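Local structure of cyclic GMP-AMP synthase-like receptor (Tribolium castaneum, 7LT2) at residues I361-H364 / E370-K373; N4-I9 / K299-V304; E37-K40 / L45-A48; N101-W106 / D117-F122. The protein senses double-stranded RNA and, in response, makes the cyclic dinucleotide 2',3'-cGAMP from ATP and GTP as an innate immune signal. All blocks are in the same frame, centred on the assembly; numbering follows the deposited sequence.

Interaction 1: residues I361-H364 / E370-K373; sequences IAKH and EYTK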
loop_
_atom_site.group_PDB
_atom_site.type_symbol
_atom_site.label_atom_id
_atom_site.label_comp_id
_atom_site.label_asym_id
_atom_site.label_seq_id
_atom_site.Cartn_x
_atom_site.Cartn_y
_atom_site.Cartn_z
ATOM N N ILE A 361 -15.057 -1.512 -25.409
ATOM C CA ILE A 361 -14.313 -1.327 -24.164
ATOM C C ILE A 361 -13.121 -2.273 -24.108
ATOM O O ILE A 361 -11.996 -1.863 -23.795
ATOM C CB ILE A 361 -15.234 -1.519 -22.948
ATOM C CG1 ILE A 361 -16.311 -0.437 -22.909
ATOM C CG2 ILE A 361 -14.417 -1.510 -21.662
ATOM C CD1 ILE A 361 -17.359 -0.665 -21.820
ATOM N N ALA A 362 -13.353 -3.557 -24.402
ATOM C CA ALA A 362 -12.277 -4.541 -24.352
ATOM C C ALA A 362 -11.160 -4.205 -25.329
ATOM O O ALA A 362 -9.995 -4.533 -25.075
ATOM C CB ALA A 362 -12.822 -5.939 -24.643
ATOM N N LYS A 363 -11.492 -3.558 -26.447
ATOM C CA LYS A 363 -10.467 -3.185 -27.413
ATOM C C LYS A 363 -9.508 -2.148 -26.842
ATOM O O LYS A 363 -8.332 -2.119 -27.221
ATOM C CB LYS A 363 -11.121 -2.659 -28.690
ATOM C CG LYS A 363 -12.092 -3.637 -29.334
ATOM C CD LYS A 363 -12.833 -2.982 -30.489
ATOM C CE LYS A 363 -13.869 -3.917 -31.081
ATOM N NZ LYS A 363 -14.625 -3.274 -32.198
ATOM N N HIS A 364 -9.984 -1.294 -25.934
ATOM C CA HIS A 364 -9.127 -0.295 -25.310
ATOM C C HIS A 364 -8.447 -0.806 -24.051
ATOM O O HIS A 364 -7.340 -0.360 -23.730
ATOM C CB HIS A 364 -9.931 0.961 -24.958
ATOM C CG HIS A 364 -10.452 1.700 -26.149
ATOM N ND1 HIS A 364 -9.686 2.598 -26.861
ATOM C CD2 HIS A 364 -11.667 1.684 -26.747
ATOM C CE1 HIS A 364 -10.403 3.094 -27.854
ATOM N NE2 HIS A 364 -11.609 2.557 -27.806
ATOM N N GLU A 370 -3.770 -9.890 -25.464
ATOM C CA GLU A 370 -4.853 -10.239 -24.549
ATOM C C GLU A 370 -6.187 -10.320 -25.279
ATOM O O GLU A 370 -7.015 -11.189 -24.984
ATOM C CB GLU A 370 -4.941 -9.220 -23.412
ATOM C CG GLU A 370 -3.884 -9.355 -22.328
ATOM C CD GLU A 370 -3.864 -8.152 -21.409
ATOM O OE1 GLU A 370 -4.295 -7.068 -21.857
ATOM O OE2 GLU A 370 -3.429 -8.286 -20.244
ATOM N N TYR A 371 -6.418 -9.416 -26.235
ATOM C CA TYR A 371 -7.699 -9.393 -26.929
ATOM C C TYR A 371 -7.923 -10.664 -27.736
ATOM O O TYR A 371 -9.062 -11.133 -27.852
ATOM C CB TYR A 371 -7.784 -8.166 -27.838
ATOM C CG TYR A 371 -9.167 -7.928 -28.394
ATOM C CD1 TYR A 371 -10.105 -7.197 -27.681
ATOM C CD2 TYR A 371 -9.535 -8.435 -29.634
ATOM C CE1 TYR A 371 -11.372 -6.980 -28.186
ATOM C CE2 TYR A 371 -10.799 -8.219 -30.146
ATOM C CZ TYR A 371 -11.713 -7.490 -29.418
ATOM O OH TYR A 371 -12.974 -7.273 -29.924
ATOM N N THR A 372 -6.858 -11.235 -28.301
ATOM C CA THR A 372 -6.990 -12.491 -29.027
ATOM C C THR A 372 -7.422 -13.615 -28.092
ATOM O O THR A 372 -8.332 -14.387 -28.411
ATOM C CB THR A 372 -5.673 -12.833 -29.722
ATOM O OG1 THR A 372 -5.396 -11.852 -30.733
ATOM C CG2 THR A 372 -5.749 -14.211 -30.361
ATOM N N LYS A 373 -6.785 -13.715 -26.922
ATOM C CA LYS A 373 -7.192 -14.726 -25.950
ATOM C C LYS A 373 -8.603 -14.466 -25.439
ATOM O O LYS A 373 -9.354 -15.409 -25.169
ATOM C CB LYS A 373 -6.206 -14.759 -24.782
ATOM C CG LYS A 373 -4.762 -14.968 -25.204
ATOM C CD LYS A 373 -3.848 -15.178 -24.007
ATOM C CE LYS A 373 -2.416 -15.406 -24.460
ATOM N NZ LYS A 373 -1.528 -15.750 -23.320
#
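Ala-362 and Lys-363 receive the ring of Tyr-371, and these three residues carry the whole contact. Ala-362 comes first along the helix. Its methyl points at the partner helix, and CB lies 4.0 Å from Tyr-371 CE1. Its carbonyl also meets the ring: Ala-362 O sits at the ring edge, near the plane, 3.7 Å from Tyr-371 CD1. Lys-363 follows with its aliphatic chain. Lys-363 CG packs 3.6 Å from Tyr-371 CE1. Further out, Lys-363 CE is 3.7 Å from Tyr-371 OH. The lysine is extended beyond CG and runs past the phenol at a slant, so methylenes rather than the charge do the touching. Lys-363 NZ instead makes a hydrogen bond to Asn-360 OD1, just before the segment. The tyrosine reaches this place because its CG is anti to the backbone N (chi1 -169°), which sends the ring across to the first helix. The closest CA atoms are those of Lys-363 and Tyr-371, 6.8 Å apart. The contact is therefore one aromatic side chain reaching one turn of the other helix. It joins two short consecutive helices near the end of the modelled chain, away from the annotated sites. Helix 5-13 packs against both: Leu-6 meets Ile-361, Ile-9 meets Ala-362, and Phe-13 meets Lys-373. Helix 337-354 packs on Ile-361 and His-364, and Asp-353 bonds to the His-364 imidazole.

Interaction 2: residues N4-I9 / K299-V304; sequences NILNDI and KSLREV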
loop_
_atom_site.group_PDB
_atom_site.type_symbol
_atom_site.label_atom_id
_atom_site.label_comp_id
_atom_site.label_asym_id
_atom_site.label_seq_id
_atom_site.Cartn_x
_atom_site.Cartn_y
_atom_site.Cartn_z
ATOM N N ASN A 4 -22.913 -8.137 -18.901
ATOM C CA ASN A 4 -21.861 -8.875 -18.215
ATOM C C ASN A 4 -20.492 -8.665 -18.853
ATOM O O ASN A 4 -19.523 -9.309 -18.428
ATOM C CB ASN A 4 -22.201 -10.372 -18.171
ATOM C CG ASN A 4 -21.370 -11.132 -17.158
ATOM O OD1 ASN A 4 -21.382 -10.818 -15.969
ATOM N ND2 ASN A 4 -20.641 -12.140 -17.624
ATOM N N ILE A 5 -20.378 -7.768 -19.837
ATOM C CA ILE A 5 -19.121 -7.592 -20.563
ATOM C C ILE A 5 -18.004 -7.183 -19.612
ATOM O O ILE A 5 -16.901 -7.744 -19.642
ATOM C CB ILE A 5 -19.292 -6.560 -21.691
ATOM C CG1 ILE A 5 -20.147 -7.131 -22.824
ATOM C CG2 ILE A 5 -17.934 -6.107 -22.207
ATOM C CD1 ILE A 5 -20.427 -6.132 -23.927
ATOM N N LEU A 6 -18.269 -6.196 -18.757
ATOM C CA LEU A 6 -17.212 -5.681 -17.892
ATOM C C LEU A 6 -16.842 -6.686 -16.810
ATOM O O LEU A 6 -15.655 -6.888 -16.527
ATOM C CB LEU A 6 -17.642 -4.348 -17.284
ATOM C CG LEU A 6 -17.682 -3.204 -18.299
ATOM C CD1 LEU A 6 -18.249 -1.952 -17.674
ATOM C CD2 LEU A 6 -16.281 -2.946 -18.833
ATOM N N ASN A 7 -17.840 -7.339 -16.211
ATOM C CA ASN A 7 -17.564 -8.363 -15.207
ATOM C C ASN A 7 -16.777 -9.527 -15.804
ATOM O O ASN A 7 -15.906 -10.100 -15.142
ATOM C CB ASN A 7 -18.879 -8.848 -14.597
ATOM C CG ASN A 7 -18.688 -10.000 -13.631
ATOM O OD1 ASN A 7 -19.176 -11.110 -13.859
ATOM N ND2 ASN A 7 -17.970 -9.747 -12.550
ATOM N N ASP A 8 -17.063 -9.875 -17.064
ATOM C CA ASP A 8 -16.343 -10.956 -17.734
ATOM C C ASP A 8 -14.883 -10.580 -17.981
ATOM O O ASP A 8 -13.979 -11.391 -17.739
ATOM C CB ASP A 8 -17.058 -11.304 -19.043
ATOM C CG ASP A 8 -16.346 -12.379 -19.846
ATOM O OD1 ASP A 8 -16.197 -13.513 -19.344
ATOM O OD2 ASP A 8 -15.955 -12.091 -20.997
ATOM N N ILE A 9 -14.637 -9.358 -18.460
ATOM C CA ILE A 9 -13.266 -8.875 -18.635
ATOM C C ILE A 9 -12.511 -8.931 -17.313
ATOM O O ILE A 9 -11.366 -9.397 -17.244
ATOM C CB ILE A 9 -13.276 -7.449 -19.215
ATOM C CG1 ILE A 9 -13.829 -7.454 -20.645
ATOM C CG2 ILE A 9 -11.877 -6.829 -19.160
ATOM C CD1 ILE A 9 -14.004 -6.068 -21.223
ATOM N N LYS A 299 -25.367 0.919 -8.850
ATOM C CA LYS A 299 -25.759 0.989 -10.247
ATOM C C LYS A 299 -25.031 -0.096 -11.038
ATOM O O LYS A 299 -24.202 -0.839 -10.508
ATOM C CB LYS A 299 -25.485 2.388 -10.793
ATOM C CG LYS A 299 -26.355 3.432 -10.116
ATOM C CD LYS A 299 -26.145 4.819 -10.660
ATOM C CE LYS A 299 -27.233 5.752 -10.143
ATOM N NZ LYS A 299 -27.317 7.020 -10.919
ATOM N N SER A 300 -25.366 -0.210 -12.320
ATOM C CA SER A 300 -24.725 -1.216 -13.153
ATOM C C SER A 300 -23.224 -0.962 -13.207
ATOM O O SER A 300 -22.757 0.168 -13.032
ATOM C CB SER A 300 -25.314 -1.212 -14.564
ATOM O OG SER A 300 -24.875 -0.089 -15.315
ATOM N N LEU A 301 -22.461 -2.032 -13.425
ATOM C CA LEU A 301 -21.019 -1.865 -13.561
ATOM C C LEU A 301 -20.685 -0.941 -14.725
ATOM O O LEU A 301 -19.765 -0.119 -14.628
ATOM C CB LEU A 301 -20.334 -3.222 -13.727
ATOM C CG LEU A 301 -18.802 -3.171 -13.806
ATOM C CD1 LEU A 301 -18.192 -2.306 -12.692
ATOM C CD2 LEU A 301 -18.221 -4.575 -13.760
ATOM N N ARG A 302 -21.437 -1.039 -15.825
ATOM C CA ARG A 302 -21.197 -0.143 -16.951
ATOM C C ARG A 302 -21.394 1.314 -16.548
ATOM O O ARG A 302 -20.569 2.176 -16.874
ATOM C CB ARG A 302 -22.109 -0.503 -18.122
ATOM C CG ARG A 302 -21.805 0.302 -19.376
ATOM C CD ARG A 302 -22.788 -0.003 -20.478
ATOM N NE ARG A 302 -22.598 0.885 -21.618
ATOM C CZ ARG A 302 -23.466 1.012 -22.611
ATOM N NH1 ARG A 302 -24.592 0.317 -22.634
ATOM N NH2 ARG A 302 -23.202 1.861 -23.599
ATOM N N GLU A 303 -22.479 1.609 -15.822
ATOM C CA GLU A 303 -22.744 2.999 -15.463
ATOM C C GLU A 303 -21.718 3.528 -14.465
ATOM O O GLU A 303 -21.259 4.671 -14.588
ATOM C CB GLU A 303 -24.158 3.161 -14.906
ATOM C CG GLU A 303 -24.487 4.612 -14.591
ATOM C CD GLU A 303 -25.938 4.843 -14.226
ATOM O OE1 GLU A 303 -26.729 3.872 -14.227
ATOM O OE2 GLU A 303 -26.282 6.009 -13.941
ATOM N N VAL A 304 -21.343 2.721 -13.470
ATOM C CA VAL A 304 -20.323 3.162 -12.520
ATOM C C VAL A 304 -18.994 3.382 -13.234
ATOM O O VAL A 304 -18.311 4.392 -13.013
ATOM C CB VAL A 304 -20.189 2.152 -11.364
ATOM C CG1 VAL A 304 -19.054 2.559 -10.413
ATOM C CG2 VAL A 304 -21.500 2.041 -10.598
#
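Leu-6 packs against Leu-301 and Arg-302, and the contact between the two segments is almost wholly apolar. Leu-6 CB lies 3.6 Å from Leu-301 CD2. The same leucine sends a branch to the backbone of the other helix: Leu-6 CD1 is 3.5 Å from Arg-302 CA. With CG anti to the carbonyl carbon (chi1 -71°), Leu-6 lays this methyl against the first turn of helix 301-318. Leu-301 CD2 also comes within 3.7 Å of Asn-7 N, so one methyl bridges two residues of the N-terminal helix. Arg-302 contributes CA and CB, while its guanidinium leads away and makes a weak bond to Glu-355 O.

Two side-chain polar bonds brace the start of the second helix. Ser-300 is the N-cap of helix 301-318, and Ser-300 OG accepts from Glu-303 N at 3.0 Å (157° at the hydrogen). A long salt bridge, weak as a hydrogen bond, joins Lys-299 NZ to Glu-303 OE2 at 3.4 Å.

The contact joins the N-terminal helix to the start of a helix in the Mab-21 HhH/H2TH-like region. Helix 258-272 lies against both segments, through Leu-264 on Leu-6 and Pro-260 on Leu-301. On helix 5-13, Tyr-374 of helix 368-375 packs against Ile-5 and Ile-9.

Interaction 3: residues E37-K40 / L45-A48; sequences EQMK and LFKA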
loop_
_atom_site.group_PDB
_atom_site.type_symbol
_atom_site.label_atom_id
_atom_site.label_comp_id
_atom_site.label_asym_id
_atom_site.label_seq_id
_atom_site.Cartn_x
_atom_site.Cartn_y
_atom_site.Cartn_z
ATOM N N GLU A 37 8.343 -13.158 14.671
ATOM C CA GLU A 37 8.608 -13.774 15.970
ATOM C C GLU A 37 10.101 -13.987 16.175
ATOM O O GLU A 37 10.616 -13.800 17.285
ATOM C CB GLU A 37 7.855 -15.101 16.105
ATOM C CG GLU A 37 6.384 -14.945 16.447
ATOM C CD GLU A 37 6.171 -14.272 17.797
ATOM O OE1 GLU A 37 6.810 -14.690 18.785
ATOM O OE2 GLU A 37 5.369 -13.319 17.866
ATOM N N GLN A 38 10.815 -14.372 15.113
ATOM C CA GLN A 38 12.264 -14.513 15.222
ATOM C C GLN A 38 12.934 -13.160 15.419
ATOM O O GLN A 38 13.916 -13.055 16.162
ATOM C CB GLN A 38 12.820 -15.225 13.988
ATOM C CG GLN A 38 14.301 -15.598 14.089
ATOM C CD GLN A 38 14.558 -16.766 15.027
ATOM O OE1 GLN A 38 13.640 -17.289 15.666
ATOM N NE2 GLN A 38 15.817 -17.182 15.114
ATOM N N MET A 39 12.409 -12.112 14.773
ATOM C CA MET A 39 12.928 -10.763 14.996
ATOM C C MET A 39 12.860 -10.378 16.471
ATOM O O MET A 39 13.796 -9.765 17.003
ATOM C CB MET A 39 12.155 -9.749 14.155
ATOM C CG MET A 39 12.419 -9.813 12.658
ATOM S SD MET A 39 11.316 -8.720 11.726
ATOM C CE MET A 39 11.824 -7.105 12.318
ATOM N N LYS A 40 11.762 -10.728 17.145
ATOM C CA LYS A 40 11.626 -10.414 18.565
ATOM C C LYS A 40 12.722 -11.075 19.394
ATOM O O LYS A 40 13.185 -10.500 20.388
ATOM C CB LYS A 40 10.248 -10.847 19.070
ATOM C CG LYS A 40 9.074 -10.104 18.459
ATOM C CD LYS A 40 7.768 -10.713 18.972
ATOM C CE LYS A 40 6.548 -9.971 18.454
ATOM N NZ LYS A 40 5.288 -10.635 18.923
ATOM N N LEU A 45 14.440 -4.400 22.359
ATOM C CA LEU A 45 13.816 -3.111 22.074
ATOM C C LEU A 45 12.768 -3.241 20.975
ATOM O O LEU A 45 11.702 -2.619 21.057
ATOM C CB LEU A 45 14.878 -2.080 21.690
ATOM C CG LEU A 45 14.377 -0.670 21.355
ATOM C CD1 LEU A 45 13.459 -0.111 22.438
ATOM C CD2 LEU A 45 15.565 0.267 21.128
ATOM N N PHE A 46 13.038 -4.052 19.943
ATOM C CA PHE A 46 12.006 -4.297 18.941
ATOM C C PHE A 46 10.803 -4.988 19.556
ATOM O O PHE A 46 9.658 -4.639 19.253
ATOM C CB PHE A 46 12.534 -5.135 17.775
ATOM C CG PHE A 46 11.441 -5.616 16.846
ATOM C CD1 PHE A 46 10.739 -4.715 16.060
ATOM C CD2 PHE A 46 11.091 -6.958 16.789
ATOM C CE1 PHE A 46 9.717 -5.147 15.216
ATOM C CE2 PHE A 46 10.068 -7.395 15.946
ATOM C CZ PHE A 46 9.388 -6.486 15.161
ATOM N N LYS A 47 11.039 -5.979 20.419
ATOM C CA LYS A 47 9.912 -6.666 21.039
ATOM C C LYS A 47 9.074 -5.696 21.859
ATOM O O LYS A 47 7.839 -5.763 21.844
ATOM C CB LYS A 47 10.407 -7.823 21.907
ATOM C CG LYS A 47 9.285 -8.712 22.425
ATOM C CD LYS A 47 9.843 -9.879 23.210
ATOM C CE LYS A 47 8.735 -10.826 23.645
ATOM N NZ LYS A 47 9.314 -12.086 24.164
ATOM N N ALA A 48 9.730 -4.758 22.550
ATOM C CA ALA A 48 9.001 -3.782 23.355
ATOM C C ALA A 48 8.227 -2.800 22.482
ATOM O O ALA A 48 7.087 -2.448 22.804
ATOM C CB ALA A 48 9.970 -3.033 24.273
#
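Met-39 places its terminal methyl over the face of the Phe-46 ring, with the sulfur oblique to it: a Met-aromatic contact. Met-39 CE stands 4.1 Å from the centroid of the Phe-46 ring, 22° off its normal, a CH-pi contact. Met-39 SD is farther away, 5.1 Å from the same centroid. The bend at the last torsion (chi3 65°) brings the methyl to this face. At the other end of the side chain, Met-39 CB lies 3.6 Å from Phe-46 CE2. The methionine thus meets the ring with both its base and its tip.

Lys-40 adds aliphatic packing. Lys-40 CG is 3.8 Å from Phe-46 CE2, and Lys-40 CB is 4.1 Å from Lys-47 CG. The extended Lys-40 chain leads away from the second segment to Glu-37, where Lys-40 NZ forms a salt bridge to Glu-37 OE2 at 2.9 Å, on the syn side but 30° out of the carboxylate plane.

The contact folds the end of helix 18-42 against helix 44-49 across a sharp turn. Asp-43 in that turn accepts from Phe-46 N. Helix 131-147 packs on Met-39 through Met-138 and on Phe-46 through Leu-141. Phe-46 also touches Ile-75 and Leu-77 of strand 70-77, so it links this helical corner to the central sheet.

Interaction 4: residues N101-W106 / D117-F122; sequences NNLDGW and DFRKKF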
loop_
_atom_site.group_PDB
_atom_site.type_symbol
_atom_site.label_atom_id
_atom_site.label_comp_id
_atom_site.label_asym_id
_atom_site.label_seq_id
_atom_site.Cartn_x
_atom_site.Cartn_y
_atom_site.Cartn_z
ATOM N N ASN A 101 9.144 14.761 24.004
ATOM C CA ASN A 101 9.374 15.801 25.003
ATOM C C ASN A 101 9.786 15.266 26.370
ATOM O O ASN A 101 10.140 16.068 27.242
ATOM C CB ASN A 101 8.120 16.672 25.164
ATOM C CG ASN A 101 7.946 17.666 24.028
ATOM O OD1 ASN A 101 8.902 18.016 23.339
ATOM N ND2 ASN A 101 6.718 18.133 23.837
ATOM N N ASN A 102 9.761 13.947 26.586
ATOM C CA ASN A 102 10.015 13.406 27.921
ATOM C C ASN A 102 10.650 12.017 27.836
ATOM O O ASN A 102 10.318 11.118 28.614
ATOM C CB ASN A 102 8.725 13.351 28.748
ATOM C CG ASN A 102 8.982 13.075 30.229
ATOM O OD1 ASN A 102 9.917 13.610 30.817
ATOM N ND2 ASN A 102 8.155 12.220 30.825
ATOM N N LEU A 103 11.586 11.826 26.904
ATOM C CA LEU A 103 12.255 10.529 26.828
ATOM C C LEU A 103 13.038 10.234 28.103
ATOM O O LEU A 103 13.043 9.096 28.583
ATOM C CB LEU A 103 13.182 10.458 25.611
ATOM C CG LEU A 103 13.896 9.106 25.481
ATOM C CD1 LEU A 103 12.890 7.969 25.470
ATOM C CD2 LEU A 103 14.784 9.047 24.238
ATOM N N ASP A 104 13.708 11.244 28.663
ATOM C CA ASP A 104 14.483 11.020 29.881
ATOM C C ASP A 104 13.601 10.525 31.018
ATOM O O ASP A 104 13.989 9.618 31.761
ATOM C CB ASP A 104 15.205 12.299 30.292
ATOM C CG ASP A 104 16.360 12.640 29.375
ATOM O OD1 ASP A 104 16.665 11.837 28.469
ATOM O OD2 ASP A 104 16.965 13.713 29.567
ATOM N N GLY A 105 12.420 11.118 31.184
ATOM C CA GLY A 105 11.521 10.663 32.230
ATOM C C GLY A 105 11.060 9.237 32.027
ATOM O O GLY A 105 10.874 8.498 32.994
ATOM N N TRP A 106 10.872 8.829 30.767
ATOM C CA TRP A 106 10.539 7.439 30.487
ATOM C C TRP A 106 11.706 6.517 30.820
ATOM O O TRP A 106 11.505 5.424 31.360
ATOM C CB TRP A 106 10.121 7.292 29.020
ATOM C CG TRP A 106 9.911 5.871 28.589
ATOM C CD1 TRP A 106 10.606 5.193 27.629
ATOM C CD2 TRP A 106 8.951 4.948 29.119
ATOM N NE1 TRP A 106 10.130 3.909 27.521
ATOM C CE2 TRP A 106 9.116 3.733 28.427
ATOM C CE3 TRP A 106 7.962 5.035 30.103
ATOM C CZ2 TRP A 106 8.330 2.611 28.689
ATOM C CZ3 TRP A 106 7.184 3.920 30.363
ATOM C CH2 TRP A 106 7.370 2.725 29.655
ATOM N N ASP A 117 18.885 2.397 24.526
ATOM C CA ASP A 117 19.518 2.793 23.278
ATOM C C ASP A 117 18.540 3.400 22.277
ATOM O O ASP A 117 18.913 3.596 21.116
ATOM C CB ASP A 117 20.237 1.594 22.640
ATOM C CG ASP A 117 21.473 1.155 23.424
ATOM O OD1 ASP A 117 22.042 1.969 24.179
ATOM O OD2 ASP A 117 21.882 -0.015 23.271
ATOM N N PHE A 118 17.307 3.717 22.693
ATOM C CA PHE A 118 16.328 4.252 21.748
ATOM C C PHE A 118 16.807 5.562 21.131
ATOM O O PHE A 118 16.718 5.757 19.914
ATOM C CB PHE A 118 14.966 4.446 22.426
ATOM C CG PHE A 118 13.886 4.925 21.486
ATOM C CD1 PHE A 118 13.142 4.014 20.754
ATOM C CD2 PHE A 118 13.624 6.278 21.329
ATOM C CE1 PHE A 118 12.155 4.442 19.875
ATOM C CE2 PHE A 118 12.639 6.713 20.450
ATOM C CZ PHE A 118 11.904 5.792 19.723
ATOM N N ARG A 119 17.316 6.478 21.958
ATOM C CA ARG A 119 17.787 7.759 21.442
ATOM C C ARG A 119 18.897 7.566 20.413
ATOM O O ARG A 119 18.841 8.125 19.311
ATOM C CB ARG A 119 18.257 8.645 22.602
ATOM C CG ARG A 119 18.770 10.002 22.167
ATOM C CD ARG A 119 19.103 10.897 23.361
ATOM N NE ARG A 119 17.920 11.541 23.927
ATOM C CZ ARG A 119 17.573 11.497 25.208
ATOM N NH1 ARG A 119 18.292 10.837 26.101
ATOM N NH2 ARG A 119 16.488 12.153 25.608
ATOM N N LYS A 120 19.916 6.768 20.753
ATOM C CA LYS A 120 21.020 6.525 19.826
ATOM C C LYS A 120 20.527 5.950 18.509
ATOM O O LYS A 120 21.041 6.299 17.440
ATOM C CB LYS A 120 22.036 5.551 20.426
ATOM C CG LYS A 120 22.830 6.012 21.610
ATOM C CD LYS A 120 23.868 4.939 21.921
ATOM C CE LYS A 120 24.059 4.760 23.402
ATOM N NZ LYS A 120 22.783 4.372 24.042
ATOM N N LYS A 121 19.557 5.038 18.570
ATOM C CA LYS A 121 19.174 4.269 17.390
ATOM C C LYS A 121 18.166 4.991 16.508
ATOM O O LYS A 121 18.139 4.748 15.297
ATOM C CB LYS A 121 18.592 2.911 17.796
ATOM C CG LYS A 121 19.560 1.978 18.505
ATOM C CD LYS A 121 20.773 1.665 17.656
ATOM C CE LYS A 121 21.686 0.668 18.356
ATOM N NZ LYS A 121 20.981 -0.602 18.675
ATOM N N PHE A 122 17.331 5.868 17.075
ATOM C CA PHE A 122 16.198 6.418 16.341
ATOM C C PHE A 122 16.160 7.934 16.218
ATOM O O PHE A 122 15.484 8.431 15.308
ATOM C CB PHE A 122 14.870 5.989 16.989
ATOM C CG PHE A 122 14.561 4.532 16.868
ATOM C CD1 PHE A 122 14.978 3.638 17.843
ATOM C CD2 PHE A 122 13.811 4.055 15.803
ATOM C CE1 PHE A 122 14.666 2.289 17.747
ATOM C CE2 PHE A 122 13.501 2.710 15.702
ATOM C CZ PHE A 122 13.931 1.827 16.677
#
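Asp-104 and Arg-119 form a salt bridge in which both terminal nitrogens of the guanidinium grip a single carboxylate oxygen. Arg-119 NH2 donates to Asp-104 OD1 at 2.9 Å, and Arg-119 NH1 donates to the same Asp-104 OD1 at 3.0 Å. The oxygen lies at the end of the guanidinium, close to its plane. The carboxylate is turned almost square to that plane, 86° apart. NH1 meets the oxygen nearly along its C-O bond, whereas NH2 comes from above the carboxylate plane. Arg-119 has a second acid: its NE pairs with Asp-127. Two carboxylates thus hold the guanidinium and would fix its rotation.

The arginine chain bends at chi3 (-81°), which turns the guanidinium across Leu-103. Leu-103 CD2 covers one face of the flat group, 3.8 Å from Arg-119 CZ. Leu-103 CB is 3.7 Å from Arg-119 NH2. The same CD2 methyl also approaches the ring edge of Phe-118, where Leu-103 CD2 is 4.2 Å from Phe-118 CD2. This leucine therefore separates the charged pair from the aromatic side of the contact.

The contact pins together two short helices of the nucleotidyltransferase domain, away from the annotated sites. Helix 44-49 lies against the second through Leu-49, which touches Phe-118 and Phe-122. Trp-137 of helix 131-147 meets the Phe-122 ring, and Tyr-115 packs edge-to-face with Trp-106.

In the fold
The chain begins in interaction 2, where helix 5-13 packs on the start of helix 301-318, some 290 residues later. That long loop encloses interactions 3 and 4. Interaction 3 closes a tight turn between helices 18-42 and 44-49. Interaction 4 then closes a short loop between helices 103-107 and 118-122. These two touch where Leu-45 packs on Phe-118 and Phe-122, and tie helices at the far end of the nucleotidyltransferase part. Interaction 1 follows after interaction 2 has closed, and joins helices 361-365 and 368-375. It touches interaction 2 through helix 5-13. Together they tie the N-terminal helix to helices of the C-terminal half. No loops cross. The two touching pairs lie on opposite sides of the chain's centre.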